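Local coordinates for ankyrin repeat domain-containing protein EMB506, chloroplastic (Arabidopsis thaliana, PDB 6JD6) that takes part in the initial differentiation of proplastids during embryo development and is required for correct cotyledon and leaf margin development, at residues L116-M128 with Q146-V160. Sequence-based numbering, arbitrary orientation.
With SO4 (sulfate ion), chain K.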
ATOM      1  N   LEU A 116      11.278  -7.271  -0.571  1.00 40.29           N
ATOM      2  CA  LEU A 116      11.438  -5.956  -1.191  1.00 39.99           C
ATOM      3  C   LEU A 116      10.230  -5.059  -0.936  1.00 36.78           C
ATOM      4  O   LEU A 116      10.378  -3.864  -0.679  1.00 37.81           O
ATOM      5  CB  LEU A 116      11.672  -6.079  -2.695  1.00 41.85           C
ATOM      6  CG  LEU A 116      13.114  -6.136  -3.196  1.00 45.31           C
ATOM      7  CD1 LEU A 116      13.141  -5.984  -4.716  1.00 44.71           C
ATOM      8  CD2 LEU A 116      13.981  -5.081  -2.519  1.00 44.53           C
ATOM      9  N   GLN A 117       9.039  -5.641  -1.012  1.00 34.55           N
ATOM     10  CA  GLN A 117       7.811  -4.894  -0.772  1.00 35.24           C
ATOM     11  C   GLN A 117       7.739  -4.430   0.679  1.00 35.46           C
ATOM     12  O   GLN A 117       7.475  -3.259   0.950  1.00 35.96           O
ATOM     13  CB  GLN A 117       6.585  -5.744  -1.110  1.00 34.69           C
ATOM     14  CG  GLN A 117       6.412  -6.058  -2.590  1.00 37.86           C
ATOM     15  CD  GLN A 117       5.058  -6.686  -2.887  1.00 42.34           C
ATOM     16  OE1 GLN A 117       4.154  -6.662  -2.048  1.00 43.14           O
ATOM     17  NE2 GLN A 117       4.910  -7.252  -4.082  1.00 42.22           N
ATOM     18  N   THR A 118       7.982  -5.354   1.603  1.00 33.64           N
ATOM     19  CA  THR A 118       7.926  -5.045   3.030  1.00 32.91           C
ATOM     20  C   THR A 118       8.974  -4.006   3.413  1.00 33.11           C
ATOM     21  O   THR A 118       8.682  -3.053   4.139  1.00 31.30           O
ATOM     22  CB  THR A 118       8.108  -6.317   3.887  1.00 32.43           C
ATOM     23  OG1 THR A 118       7.015  -7.218   3.647  1.00 32.08           O
ATOM     24  CG2 THR A 118       8.151  -5.969   5.362  1.00 29.75           C
ATOM     25  N   LEU A 119      10.194  -4.186   2.913  1.00 34.23           N
ATOM     26  CA  LEU A 119      11.269  -3.246   3.201  1.00 34.39           C
ATOM     27  C   LEU A 119      10.949  -1.868   2.621  1.00 36.24           C
ATOM     28  O   LEU A 119      11.249  -0.841   3.232  1.00 36.48           O
ATOM     29  CB  LEU A 119      12.603  -3.769   2.666  1.00 33.58           C
ATOM     30  CG  LEU A 119      13.163  -5.015   3.362  1.00 34.58           C
ATOM     31  CD1 LEU A 119      14.391  -5.540   2.629  1.00 34.73           C
ATOM     32  CD2 LEU A 119      13.484  -4.740   4.835  1.00 33.08           C
ATOM     33  N   ALA A 120      10.331  -1.851   1.445  1.00 37.00           N
ATOM     34  CA  ALA A 120       9.896  -0.597   0.836  1.00 36.00           C
ATOM     35  C   ALA A 120       8.880   0.126   1.716  1.00 34.47           C
ATOM     36  O   ALA A 120       9.010   1.321   1.975  1.00 36.29           O
ATOM     37  CB  ALA A 120       9.315  -0.849  -0.551  1.00 32.97           C
ATOM     38  N   LEU A 121       7.865  -0.600   2.177  1.00 32.86           N
ATOM     39  CA  LEU A 121       6.814   0.008   2.984  1.00 33.58           C
ATOM     40  C   LEU A 121       7.308   0.401   4.382  1.00 36.76           C
ATOM     41  O   LEU A 121       6.719   1.266   5.034  1.00 37.67           O
ATOM     42  CB  LEU A 121       5.593  -0.912   3.067  1.00 32.07           C
ATOM     43  CG  LEU A 121       4.816  -1.140   1.761  1.00 32.64           C
ATOM     44  CD1 LEU A 121       3.704  -2.151   1.962  1.00 30.75           C
ATOM     45  CD2 LEU A 121       4.249   0.171   1.191  1.00 30.01           C
ATOM     46  N   SER A 122       8.387  -0.233   4.839  1.00 35.92           N
ATOM     47  CA  SER A 122       8.981   0.108   6.131  1.00 34.61           C
ATOM     48  C   SER A 122      10.186   1.034   5.985  1.00 37.52           C
ATOM     49  O   SER A 122      10.939   1.238   6.942  1.00 37.48           O
ATOM     50  CB  SER A 122       9.370  -1.153   6.911  1.00 33.96           C
ATOM     51  OG  SER A 122       8.218  -1.839   7.376  1.00 34.30           O
ATOM     52  N   MET A 123      10.363   1.582   4.784  1.00 37.19           N
ATOM     53  CA  MET A 123      11.394   2.591   4.527  1.00 40.52           C
ATOM     54  C   MET A 123      12.815   2.073   4.746  1.00 40.05           C
ATOM     55  O   MET A 123      13.659   2.787   5.276  1.00 43.65           O
ATOM     56  CB  MET A 123      11.167   3.821   5.412  1.00 45.01           C
ATOM     57  CG  MET A 123       9.818   4.497   5.226  1.00 47.90           C
ATOM     58  SD  MET A 123       9.757   5.415   3.680  1.00 91.67           S
ATOM     59  CE  MET A 123      11.383   6.179   3.681  1.00 56.76           C
ATOM     60  N   GLN A 124      13.081   0.838   4.338  1.00 38.40           N
ATOM     61  CA  GLN A 124      14.394   0.237   4.547  1.00 37.59           C
ATOM     62  C   GLN A 124      15.188   0.189   3.246  1.00 37.69           C
ATOM     63  O   GLN A 124      15.406  -0.881   2.676  1.00 38.15           O
ATOM     64  CB  GLN A 124      14.248  -1.169   5.131  1.00 36.31           C
ATOM     65  CG  GLN A 124      13.625  -1.210   6.521  1.00 36.50           C
ATOM     66  CD  GLN A 124      14.626  -0.925   7.634  1.00 37.98           C
ATOM     67  OE1 GLN A 124      15.632  -0.247   7.427  1.00 40.41           O
ATOM     68  NE2 GLN A 124      14.354  -1.456   8.821  1.00 36.36           N
ATOM     69  N   ILE A 125      15.623   1.354   2.786  1.00 38.52           N
ATOM     70  CA  ILE A 125      16.263   1.474   1.483  1.00 41.47           C
ATOM     71  C   ILE A 125      17.566   0.675   1.374  1.00 43.97           C
ATOM     72  O   ILE A 125      17.766  -0.065   0.409  1.00 45.36           O
ATOM     73  CB  ILE A 125      16.485   2.953   1.110  1.00 45.40           C
ATOM     74  CG1 ILE A 125      15.145   3.606   0.761  1.00 45.15           C
ATOM     75  CG2 ILE A 125      17.453   3.080  -0.055  1.00 48.16           C
ATOM     76  CD1 ILE A 125      15.252   5.074   0.414  1.00 46.42           C
ATOM     77  N   GLN A 126      18.441   0.814   2.365  1.00 44.25           N
ATOM     78  CA  GLN A 126      19.711   0.094   2.356  1.00 44.33           C
ATOM     79  C   GLN A 126      19.507  -1.423   2.307  1.00 42.80           C
ATOM     80  O   GLN A 126      20.202  -2.127   1.574  1.00 43.83           O
ATOM     81  CB  GLN A 126      20.568   0.484   3.560  1.00 46.23           C
ATOM     82  CG  GLN A 126      21.939  -0.186   3.581  1.00 50.46           C
ATOM     83  CD  GLN A 126      22.748   0.111   2.334  0.37 54.35           C
ATOM     84  OE1 GLN A 126      23.078   1.264   2.054  0.56 55.82           O
ATOM     85  NE2 GLN A 126      23.065  -0.929   1.572  0.81 55.99           N
ATOM     86  N   LEU A 127      18.540  -1.924   3.070  1.00 40.80           N
ATOM     87  CA  LEU A 127      18.254  -3.357   3.070  1.00 39.97           C
ATOM     88  C   LEU A 127      17.709  -3.829   1.724  1.00 40.42           C
ATOM     89  O   LEU A 127      17.978  -4.954   1.300  1.00 41.41           O
ATOM     90  CB  LEU A 127      17.292  -3.727   4.200  1.00 37.01           C
ATOM     91  CG  LEU A 127      17.875  -3.637   5.609  1.00 37.51           C
ATOM     92  CD1 LEU A 127      16.839  -4.064   6.640  1.00 35.99           C
ATOM     93  CD2 LEU A 127      19.138  -4.488   5.727  1.00 38.54           C
ATOM     94  N   MET A 128      16.947  -2.967   1.056  1.00 40.22           N
ATOM     95  CA  MET A 128      16.488  -3.255  -0.300  1.00 39.58           C
ATOM     96  C   MET A 128      17.674  -3.396  -1.243  1.00 41.82           C
ATOM     97  O   MET A 128      17.759  -4.362  -2.003  1.00 41.75           O
ATOM     98  CB  MET A 128      15.563  -2.151  -0.812  1.00 37.73           C
ATOM     99  CG  MET A 128      14.266  -2.022  -0.043  1.00 35.91           C
ATOM    100  SD  MET A 128      13.200  -0.731  -0.711  1.00 46.54           S
ATOM    101  CE  MET A 128      12.726  -1.467  -2.268  1.00 38.71           C
ATOM    102  N   GLN A 146       2.850  -7.675  -9.113  1.00 37.37           N
ATOM    103  CA  GLN A 146       3.295  -6.369  -8.639  1.00 37.82           C
ATOM    104  C   GLN A 146       4.760  -6.406  -8.228  1.00 41.42           C
ATOM    105  O   GLN A 146       5.226  -7.383  -7.639  1.00 42.37           O
ATOM    106  CB  GLN A 146       2.449  -5.899  -7.453  1.00 36.68           C
ATOM    107  CG  GLN A 146       1.000  -5.579  -7.800  1.00 40.46           C
ATOM    108  CD  GLN A 146       0.248  -4.959  -6.635  1.00 43.52           C
ATOM    109  OE1 GLN A 146       0.588  -5.182  -5.472  1.00 45.66           O
ATOM    110  NE2 GLN A 146      -0.773  -4.170  -6.942  1.00 42.71           N
ATOM    111  N   THR A 147       5.480  -5.334  -8.535  1.00 39.20           N
ATOM    112  CA  THR A 147       6.865  -5.206  -8.113  1.00 38.12           C
ATOM    113  C   THR A 147       6.923  -4.342  -6.863  1.00 37.28           C
ATOM    114  O   THR A 147       5.902  -3.826  -6.404  1.00 34.46           O
ATOM    115  CB  THR A 147       7.727  -4.540  -9.199  1.00 37.29           C
ATOM    116  OG1 THR A 147       7.335  -3.170  -9.343  1.00 36.70           O
ATOM    117  CG2 THR A 147       7.560  -5.258 -10.532  1.00 36.19           C
ATOM    118  N   ALA A 148       8.123  -4.184  -6.318  1.00 36.15           N
ATOM    119  CA  ALA A 148       8.335  -3.311  -5.175  1.00 35.31           C
ATOM    120  C   ALA A 148       7.928  -1.872  -5.492  1.00 37.69           C
ATOM    121  O   ALA A 148       7.463  -1.148  -4.612  1.00 38.14           O
ATOM    122  CB  ALA A 148       9.785  -3.365  -4.735  1.00 31.64           C
ATOM    123  N   LEU A 149       8.112  -1.460  -6.745  1.00 37.35           N
ATOM    124  CA  LEU A 149       7.720  -0.116  -7.167  1.00 36.34           C
ATOM    125  C   LEU A 149       6.207   0.087  -7.040  1.00 33.27           C
ATOM    126  O   LEU A 149       5.762   1.090  -6.486  1.00 34.90           O
ATOM    127  CB  LEU A 149       8.179   0.171  -8.602  1.00 35.91           C
ATOM    128  CG  LEU A 149       7.824   1.551  -9.160  1.00 35.77           C
ATOM    129  CD1 LEU A 149       8.478   2.654  -8.330  1.00 34.90           C
ATOM    130  CD2 LEU A 149       8.223   1.678 -10.632  1.00 34.34           C
ATOM    131  N   HIS A 150       5.430  -0.859  -7.564  1.00 32.17           N
ATOM    132  CA  HIS A 150       3.973  -0.820  -7.428  1.00 34.65           C
ATOM    133  C   HIS A 150       3.579  -0.630  -5.967  1.00 38.31           C
ATOM    134  O   HIS A 150       2.781   0.244  -5.636  1.00 35.88           O
ATOM    135  CB  HIS A 150       3.340  -2.124  -7.917  1.00 33.60           C
ATOM    136  CG  HIS A 150       3.268  -2.259  -9.408  1.00 36.97           C
ATOM    137  ND1 HIS A 150       4.010  -3.187 -10.105  1.00 37.15           N
ATOM    138  CD2 HIS A 150       2.512  -1.614 -10.329  1.00 38.24           C
ATOM    139  CE1 HIS A 150       3.727  -3.097 -11.393  1.00 41.27           C
ATOM    140  NE2 HIS A 150       2.820  -2.151 -11.556  1.00 39.53           N
ATOM    141  N   LYS A 151       4.150  -1.459  -5.097  1.00 39.05           N
ATOM    142  CA  LYS A 151       3.801  -1.442  -3.680  1.00 38.39           C
ATOM    143  C   LYS A 151       4.225  -0.162  -2.987  1.00 35.13           C
ATOM    144  O   LYS A 151       3.481   0.382  -2.165  1.00 35.78           O
ATOM    145  CB  LYS A 151       4.405  -2.641  -2.956  1.00 40.09           C
ATOM    146  CG  LYS A 151       3.407  -3.727  -2.705  1.00 45.11           C
ATOM    147  CD  LYS A 151       2.242  -3.217  -1.878  1.00 46.18           C
ATOM    148  CE  LYS A 151       1.069  -4.159  -2.008  1.00 46.02           C
ATOM    149  NZ  LYS A 151       1.486  -5.545  -1.680  1.00 47.42           N
ATOM    150  N   ALA A 152       5.421   0.310  -3.315  1.00 31.65           N
ATOM    151  CA  ALA A 152       5.939   1.545  -2.744  1.00 33.56           C
ATOM    152  C   ALA A 152       5.032   2.722  -3.088  1.00 38.54           C
ATOM    153  O   ALA A 152       4.882   3.661  -2.302  1.00 40.59           O
ATOM    154  CB  ALA A 152       7.353   1.804  -3.242  1.00 32.02           C
ATOM    155  N   ILE A 153       4.437   2.669  -4.275  1.00 37.20           N
ATOM    156  CA  ILE A 153       3.534   3.723  -4.722  1.00 35.08           C
ATOM    157  C   ILE A 153       2.183   3.595  -4.024  1.00 33.71           C
ATOM    158  O   ILE A 153       1.628   4.582  -3.551  1.00 36.57           O
ATOM    159  CB  ILE A 153       3.373   3.701  -6.252  1.00 33.82           C
ATOM    160  CG1 ILE A 153       4.696   4.104  -6.911  1.00 34.62           C
ATOM    161  CG2 ILE A 153       2.269   4.636  -6.689  1.00 32.63           C
ATOM    162  CD1 ILE A 153       4.695   3.983  -8.411  1.00 36.39           C
ATOM    163  N   ILE A 154       1.673   2.370  -3.950  1.00 32.41           N
ATOM    164  CA  ILE A 154       0.443   2.077  -3.222  1.00 33.79           C
ATOM    165  C   ILE A 154       0.541   2.532  -1.759  1.00 40.06           C
ATOM    166  O   ILE A 154      -0.455   2.934  -1.152  1.00 43.17           O
ATOM    167  CB  ILE A 154       0.110   0.573  -3.306  1.00 32.57           C
ATOM    168  CG1 ILE A 154      -0.269   0.198  -4.742  1.00 32.27           C
ATOM    169  CG2 ILE A 154      -1.016   0.192  -2.347  1.00 33.33           C
ATOM    170  CD1 ILE A 154      -0.409  -1.296  -4.967  1.00 31.33           C
ATOM    171  N   GLY A 155       1.752   2.493  -1.206  1.00 38.68           N
ATOM    172  CA  GLY A 155       1.992   2.950   0.152  1.00 33.78           C
ATOM    173  C   GLY A 155       2.389   4.413   0.205  1.00 34.95           C
ATOM    174  O   GLY A 155       2.582   4.972   1.284  1.00 32.84           O
ATOM    175  N   LYS A 156       2.503   5.037  -0.966  1.00 38.66           N
ATOM    176  CA  LYS A 156       2.904   6.444  -1.067  1.00 41.40           C
ATOM    177  C   LYS A 156       4.207   6.725  -0.304  1.00 43.22           C
ATOM    178  O   LYS A 156       4.323   7.700   0.441  1.00 45.48           O
ATOM    179  CB  LYS A 156       1.767   7.368  -0.609  1.00 41.95           C
ATOM    180  CG  LYS A 156       1.890   8.816  -1.092  1.00 46.85           C
ATOM    181  CD  LYS A 156       0.635   9.611  -0.768  1.00 51.04           C
ATOM    182  CE  LYS A 156       0.794  11.081  -1.121  1.00 54.89           C
ATOM    183  NZ  LYS A 156       1.836  11.733  -0.287  1.00 59.70           N
ATOM    184  N   LYS A 157       5.184   5.848  -0.497  1.00 43.48           N
ATOM    185  CA  LYS A 157       6.506   5.993   0.103  1.00 41.57           C
ATOM    186  C   LYS A 157       7.432   6.685  -0.892  1.00 42.35           C
ATOM    187  O   LYS A 157       8.245   6.038  -1.556  1.00 43.71           O
ATOM    188  CB  LYS A 157       7.059   4.613   0.467  1.00 43.50           C
ATOM    189  CG  LYS A 157       6.943   4.250   1.941  1.00 48.09           C
ATOM    190  CD  LYS A 157       5.522   4.019   2.424  1.00 47.39           C
ATOM    191  CE  LYS A 157       5.506   4.047   3.956  1.00 53.55           C
ATOM    192  NZ  LYS A 157       4.427   3.243   4.610  1.00 50.11           N
ATOM    193  N   GLU A 158       7.321   8.005  -0.983  0.80 41.37           N
ATOM    194  CA  GLU A 158       7.885   8.733  -2.118  0.80 44.52           C
ATOM    195  C   GLU A 158       9.415   8.737  -2.220  0.80 43.36           C
ATOM    196  O   GLU A 158       9.958   8.739  -3.320  0.80 44.57           O
ATOM    197  CB  GLU A 158       7.285  10.143  -2.210  0.80 47.31           C
ATOM    198  CG  GLU A 158       5.778  10.115  -2.490  0.80 49.32           C
ATOM    199  CD  GLU A 158       5.215  11.459  -2.918  0.80 53.84           C
ATOM    200  OE1 GLU A 158       4.624  11.531  -4.015  0.80 51.82           O
ATOM    201  OE2 GLU A 158       5.354  12.441  -2.156  0.80 59.22           O
ATOM    202  N   ALA A 159      10.106   8.711  -1.088  1.00 43.57           N
ATOM    203  CA  ALA A 159      11.568   8.646  -1.102  1.00 43.71           C
ATOM    204  C   ALA A 159      12.060   7.282  -1.590  1.00 45.58           C
ATOM    205  O   ALA A 159      13.091   7.183  -2.256  1.00 49.52           O
ATOM    206  CB  ALA A 159      12.134   8.955   0.275  1.00 40.03           C
ATOM    207  N   VAL A 160      11.319   6.234  -1.245  1.00 41.28           N
ATOM    208  CA  VAL A 160      11.620   4.885  -1.713  1.00 39.29           C
ATOM    209  C   VAL A 160      11.309   4.770  -3.206  1.00 38.20           C
ATOM    210  O   VAL A 160      12.080   4.184  -3.970  1.00 36.45           O
ATOM    211  CB  VAL A 160      10.814   3.833  -0.920  1.00 37.79           C
ATOM    212  CG1 VAL A 160      10.951   2.457  -1.548  1.00 37.25           C
ATOM    213  CG2 VAL A 160      11.272   3.807   0.535  1.00 37.27           C
TER
HETATM  214  S   SO4 K 302      -4.370  -3.661  -4.820  1.00133.44           S
HETATM  215  O1  SO4 K 302      -4.900  -2.378  -5.276  1.00132.42           O
HETATM  216  O2  SO4 K 302      -3.351  -4.132  -5.754  1.00134.25           O
HETATM  217  O3  SO4 K 302      -3.765  -3.500  -3.501  1.00132.69           O
HETATM  218  O4  SO4 K 302      -5.455  -4.638  -4.750  1.00133.87           O
HETATM  219  O   HOH W   1       7.182  -7.847  -5.525  1.00 40.28           O
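Ala120 and Val160 meet in a buried interface between consecutive ankyrin repeats, where the helix-turn-helix of ANK 1 stacks on that of ANK 2. The axes of segments 116-121 and 148-154, from the first helix of each repeat, run at 31° to each other and come within 8.7 Å. Alanines line the approach: the methyl groups of Ala120 and Ala152 touch, and Leu116 CB rests 3.9 Å from Ala148 CB.

Val160, at the start of the second helix of ANK 2, wedges into the apolar middle. Its CG1, anti to the backbone N (chi1 171°), lies 3.8 Å from Ala120 CB and also reaches Met128 SD, while CG2 meets Ile125 CG1 and Met123 SD. To one side of this core, Leu121 CD2 packs 3.7 Å from Gly155 CA.

Polar contacts flank the core. Lys157 bends at chi2 (69°), carries its CG across Met123 SD, 3.5 Å away, and sends NZ to Leu121 O, 3.1 Å away, along an in-plane lone pair, gripping a carbonyl where helix 116-121 ends in a Schellman motif. Lys151 NZ donates to Gln117 OE1 at 2.9 Å from above the amide plane; Gln117 NE2 binds Asp142 and a water shared with Gln146 O.

Beyond this interface, Ile153 and Ile154 touch helix 181-187 of ANK 3, while Ser122 and Gln124 hydrogen-bond to the chain of another protein.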